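Long-range contact in papain-like cysteine protease (Porcine reproductive and respiratory syndrome virus, PDB 3MTV), which is the nsp1-beta part of the viral polyprotein, probably a papain-like cysteine protease, and also a metal-dependent nuclease: residues Arg8-Ala22 / Ala42-Asp56. Residues are numbered along the deposited sequence; the frame is centred on the assembly and turned at random.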
# COMPACT_ATOMS: atom_id res chain seq x y z
N ARG A 8 -12.48 -7.86 -4.68
CA ARG A 8 -11.97 -7.90 -6.04
C ARG A 8 -10.47 -7.60 -6.06
O ARG A 8 -9.98 -6.82 -6.89
CB ARG A 8 -12.81 -7.02 -6.99
CG ARG A 8 -12.82 -5.58 -6.54
CD ARG A 8 -14.23 -5.06 -6.07
NE ARG A 8 -14.06 -3.98 -5.04
CZ ARG A 8 -14.73 -2.81 -5.04
NH1 ARG A 8 -15.62 -2.59 -6.02
NH2 ARG A 8 -14.49 -1.86 -4.11
N GLY A 9 -9.74 -8.21 -5.13
CA GLY A 9 -8.31 -8.26 -5.32
C GLY A 9 -7.57 -7.08 -4.69
O GLY A 9 -6.40 -7.10 -4.63
N ALA A 10 -8.24 -6.11 -4.13
CA ALA A 10 -7.57 -5.03 -3.44
C ALA A 10 -7.73 -4.94 -1.91
O ALA A 10 -8.58 -5.67 -1.26
CB ALA A 10 -8.13 -3.77 -3.97
N VAL A 11 -7.03 -3.93 -1.38
CA VAL A 11 -7.25 -3.61 0.00
C VAL A 11 -7.09 -2.14 0.17
O VAL A 11 -6.58 -1.52 -0.71
CB VAL A 11 -6.13 -4.21 0.88
CG1 VAL A 11 -6.24 -5.68 0.94
CG2 VAL A 11 -4.74 -3.81 0.40
N MET A 12 -7.41 -1.54 1.31
CA MET A 12 -7.40 -0.11 1.24
C MET A 12 -6.89 0.43 2.49
O MET A 12 -7.24 -0.12 3.51
CB MET A 12 -8.83 0.38 1.13
CG MET A 12 -8.97 1.79 1.60
SD MET A 12 -10.57 2.59 1.28
CE MET A 12 -11.69 1.82 2.42
N TYR A 13 -6.07 1.47 2.44
CA TYR A 13 -5.44 1.91 3.65
C TYR A 13 -6.11 3.19 3.95
O TYR A 13 -6.43 3.89 3.03
CB TYR A 13 -3.98 2.24 3.47
CG TYR A 13 -3.01 1.20 2.93
CD1 TYR A 13 -3.44 0.05 2.32
CD2 TYR A 13 -1.63 1.41 3.02
CE1 TYR A 13 -2.50 -0.88 1.78
CE2 TYR A 13 -0.69 0.46 2.49
CZ TYR A 13 -1.14 -0.66 1.88
OH TYR A 13 -0.26 -1.57 1.39
N VAL A 14 -6.24 3.53 5.25
CA VAL A 14 -6.88 4.75 5.73
C VAL A 14 -6.31 5.42 6.96
O VAL A 14 -6.01 4.71 7.93
CB VAL A 14 -8.16 4.37 6.28
CG1 VAL A 14 -8.85 5.59 6.66
CG2 VAL A 14 -8.99 3.52 5.29
N ALA A 15 -6.27 6.76 6.99
CA ALA A 15 -5.43 7.50 7.93
C ALA A 15 -5.51 8.96 7.61
O ALA A 15 -5.10 9.35 6.55
CB ALA A 15 -3.99 7.04 7.75
N GLY A 16 -6.01 9.82 8.49
CA GLY A 16 -6.34 11.19 8.05
C GLY A 16 -7.75 11.07 7.45
O GLY A 16 -8.58 10.13 7.72
N GLY A 17 -8.06 11.99 6.58
CA GLY A 17 -9.28 11.77 5.81
C GLY A 17 -8.84 11.21 4.48
O GLY A 17 -9.62 11.17 3.45
N LYS A 18 -7.55 10.80 4.53
CA LYS A 18 -6.75 10.31 3.40
C LYS A 18 -6.75 8.77 3.28
O LYS A 18 -6.76 8.07 4.26
CB LYS A 18 -5.32 10.89 3.48
CG LYS A 18 -5.18 12.43 3.28
CD LYS A 18 -3.72 12.98 3.32
CE LYS A 18 -3.68 14.56 3.19
NZ LYS A 18 -2.49 15.17 2.45
N VAL A 19 -6.67 8.27 2.06
CA VAL A 19 -7.00 6.90 1.73
C VAL A 19 -6.25 6.36 0.45
O VAL A 19 -5.83 7.14 -0.41
CB VAL A 19 -8.43 6.97 1.54
CG1 VAL A 19 -8.91 6.05 0.48
CG2 VAL A 19 -9.08 6.83 2.91
N SER A 20 -5.98 5.06 0.36
CA SER A 20 -5.14 4.53 -0.70
C SER A 20 -5.64 3.15 -1.05
O SER A 20 -6.17 2.48 -0.24
CB SER A 20 -3.68 4.42 -0.25
OG SER A 20 -3.04 3.26 -0.85
N TRP A 21 -5.40 2.63 -2.22
CA TRP A 21 -5.63 1.21 -2.24
C TRP A 21 -4.44 0.49 -2.84
O TRP A 21 -3.65 1.11 -3.43
CB TRP A 21 -6.85 0.90 -3.05
CG TRP A 21 -6.75 1.11 -4.58
CD1 TRP A 21 -6.86 2.31 -5.24
CD2 TRP A 21 -6.52 0.13 -5.61
NE1 TRP A 21 -6.74 2.14 -6.62
CE2 TRP A 21 -6.56 0.82 -6.87
CE3 TRP A 21 -6.31 -1.24 -5.60
CZ2 TRP A 21 -6.37 0.19 -8.10
CZ3 TRP A 21 -6.16 -1.91 -6.85
CH2 TRP A 21 -6.17 -1.17 -8.08
N ALA A 22 -4.42 -0.83 -2.79
CA ALA A 22 -3.30 -1.59 -3.29
C ALA A 22 -3.78 -2.99 -3.56
O ALA A 22 -4.80 -3.38 -3.01
CB ALA A 22 -2.24 -1.59 -2.24
N ALA A 42 -14.70 2.72 -0.63
CA ALA A 42 -13.93 1.68 -1.33
C ALA A 42 -14.21 1.76 -2.76
O ALA A 42 -13.41 2.29 -3.52
CB ALA A 42 -14.29 0.33 -0.90
N ASN A 43 -15.34 1.20 -3.14
CA ASN A 43 -15.85 1.37 -4.49
C ASN A 43 -15.44 2.62 -5.24
O ASN A 43 -15.02 2.52 -6.43
CB ASN A 43 -17.33 1.24 -4.47
CG ASN A 43 -17.72 -0.19 -4.32
OD1 ASN A 43 -18.25 -0.78 -5.30
ND2 ASN A 43 -17.39 -0.81 -3.12
N ARG A 44 -15.54 3.77 -4.56
CA ARG A 44 -15.21 5.03 -5.21
C ARG A 44 -13.77 4.97 -5.67
O ARG A 44 -13.51 4.71 -6.86
CB ARG A 44 -15.47 6.27 -4.34
CG ARG A 44 -16.80 6.86 -4.68
CD ARG A 44 -17.40 7.89 -3.72
NE ARG A 44 -18.82 7.95 -4.11
CZ ARG A 44 -19.78 8.77 -3.63
NH1 ARG A 44 -19.53 9.70 -2.66
NH2 ARG A 44 -21.00 8.64 -4.18
N LEU A 45 -12.86 5.22 -4.72
CA LEU A 45 -11.45 4.79 -4.73
C LEU A 45 -11.01 3.73 -5.67
O LEU A 45 -10.23 3.96 -6.50
CB LEU A 45 -11.04 4.21 -3.41
CG LEU A 45 -9.67 4.76 -3.04
CD1 LEU A 45 -8.96 3.82 -2.20
CD2 LEU A 45 -8.87 5.01 -4.25
N HIS A 46 -11.46 2.52 -5.50
CA HIS A 46 -10.83 1.49 -6.32
C HIS A 46 -11.24 1.63 -7.71
O HIS A 46 -10.47 1.36 -8.58
CB HIS A 46 -11.22 0.16 -5.74
CG HIS A 46 -10.98 -1.03 -6.59
ND1 HIS A 46 -9.81 -1.74 -6.53
CD2 HIS A 46 -11.80 -1.70 -7.44
CE1 HIS A 46 -9.90 -2.79 -7.32
NE2 HIS A 46 -11.10 -2.80 -7.89
N THR A 47 -12.47 2.08 -7.94
CA THR A 47 -13.00 2.21 -9.28
C THR A 47 -12.35 3.38 -10.00
O THR A 47 -12.01 3.32 -11.20
CB THR A 47 -14.55 2.29 -9.29
OG1 THR A 47 -15.03 0.94 -9.37
CG2 THR A 47 -15.01 2.96 -10.54
N SER A 48 -12.11 4.46 -9.29
CA SER A 48 -11.61 5.56 -10.08
C SER A 48 -10.12 5.94 -10.05
O SER A 48 -9.59 6.56 -10.97
CB SER A 48 -12.59 6.73 -9.96
OG SER A 48 -12.90 6.87 -8.64
N PHE A 49 -9.37 5.52 -9.05
CA PHE A 49 -7.92 5.86 -9.02
C PHE A 49 -6.93 4.77 -9.25
O PHE A 49 -7.30 3.62 -9.42
CB PHE A 49 -7.60 6.49 -7.73
CG PHE A 49 -8.40 7.66 -7.47
CD1 PHE A 49 -9.61 7.55 -6.84
CD2 PHE A 49 -7.99 8.89 -7.92
CE1 PHE A 49 -10.39 8.67 -6.61
CE2 PHE A 49 -8.77 10.02 -7.66
CZ PHE A 49 -9.97 9.89 -6.98
N PRO A 50 -5.65 5.12 -9.40
CA PRO A 50 -4.80 3.94 -9.53
C PRO A 50 -4.17 3.57 -8.15
O PRO A 50 -4.01 4.47 -7.27
CB PRO A 50 -3.73 4.45 -10.50
CG PRO A 50 -3.60 5.98 -10.13
CD PRO A 50 -4.96 6.40 -9.81
N PRO A 51 -3.69 2.33 -7.99
CA PRO A 51 -3.17 1.82 -6.73
C PRO A 51 -2.09 2.72 -6.24
O PRO A 51 -1.48 3.29 -7.03
CB PRO A 51 -2.58 0.55 -7.15
CG PRO A 51 -2.85 0.31 -8.62
CD PRO A 51 -3.08 1.62 -9.12
N HIS A 52 -1.98 2.98 -4.96
CA HIS A 52 -0.72 3.39 -4.36
C HIS A 52 -0.69 4.82 -4.45
O HIS A 52 0.30 5.46 -3.98
CB HIS A 52 0.56 2.81 -5.05
CG HIS A 52 0.61 1.29 -5.20
ND1 HIS A 52 0.55 0.40 -4.13
CD2 HIS A 52 0.75 0.51 -6.31
CE1 HIS A 52 0.63 -0.84 -4.60
NE2 HIS A 52 0.78 -0.80 -5.93
N HIS A 53 -1.77 5.37 -5.01
CA HIS A 53 -1.87 6.80 -4.74
C HIS A 53 -2.85 7.13 -3.69
O HIS A 53 -3.90 6.52 -3.64
CB HIS A 53 -2.16 7.66 -5.94
CG HIS A 53 -1.28 7.41 -7.12
ND1 HIS A 53 -1.14 6.16 -7.70
CD2 HIS A 53 -0.52 8.26 -7.84
CE1 HIS A 53 -0.34 6.27 -8.73
NE2 HIS A 53 0.04 7.53 -8.84
N VAL A 54 -2.46 8.11 -2.89
CA VAL A 54 -3.18 8.64 -1.76
C VAL A 54 -4.02 9.87 -2.15
O VAL A 54 -3.58 10.78 -2.89
CB VAL A 54 -2.09 9.01 -0.73
CG1 VAL A 54 -2.33 10.28 -0.09
CG2 VAL A 54 -1.95 7.83 0.33
N VAL A 55 -5.23 9.93 -1.62
CA VAL A 55 -6.23 10.96 -1.97
C VAL A 55 -7.09 11.48 -0.80
O VAL A 55 -7.47 10.71 0.05
CB VAL A 55 -7.26 10.42 -3.01
CG1 VAL A 55 -6.62 9.67 -4.07
CG2 VAL A 55 -8.16 9.47 -2.42
N ASP A 56 -7.43 12.77 -0.75
CA ASP A 56 -8.38 13.25 0.24
C ASP A 56 -9.79 13.20 -0.41
O ASP A 56 -10.13 14.10 -1.14
CB ASP A 56 -7.99 14.65 0.66
CG ASP A 56 -9.05 15.26 1.60
OD1 ASP A 56 -10.22 14.72 1.56
OD2 ASP A 56 -8.73 16.25 2.35
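His46 CD2 lies over the centre of one face of the Arg8 guanidinium, the two planes 25° apart. The chain, bent at chi2, brings Arg8 NH1 to Asn43 OD1 in a weak hydrogen bond of 3.3 Å, while Asn43 ND2 donates to Lys39 O. Ala10 CB touches the same imidazole, and Met12 SD meets Leu45 CD1 at 4.0 Å. In the second strand, Val19 and Val55 form an antiparallel hydrogen-bonded pair: Val55 N reaches Val19 O at 3.1 Å, and the return bond is weak. Val19 CG1 also packs on Leu45 CD1 at 3.5 Å.

Trp21 illustrates how one indole can join a sheet to a helix and the loop after it. Its chi1 of 70° swings the indole into the gap between His46 and Pro51. One face receives the edge of the His46 ring, planes at 67°. Against the other lies Pro51 CA, 3.7 Å from the centroid of the Trp21 five-membered ring. Trp21 NE1 donates to Phe49 O in a weak hydrogen bond of 3.2 Å, just past the helix end.

At the subunit interface, His52 ND1 is hydrogen-bonded to Tyr13 OH of the second subunit. Helix 39-48 thus packs across hairpin 10-15/18-23, and the weakly bonded strand 54-56 lies beside 18-23, at the edge of this chain's sheet away from 3-7.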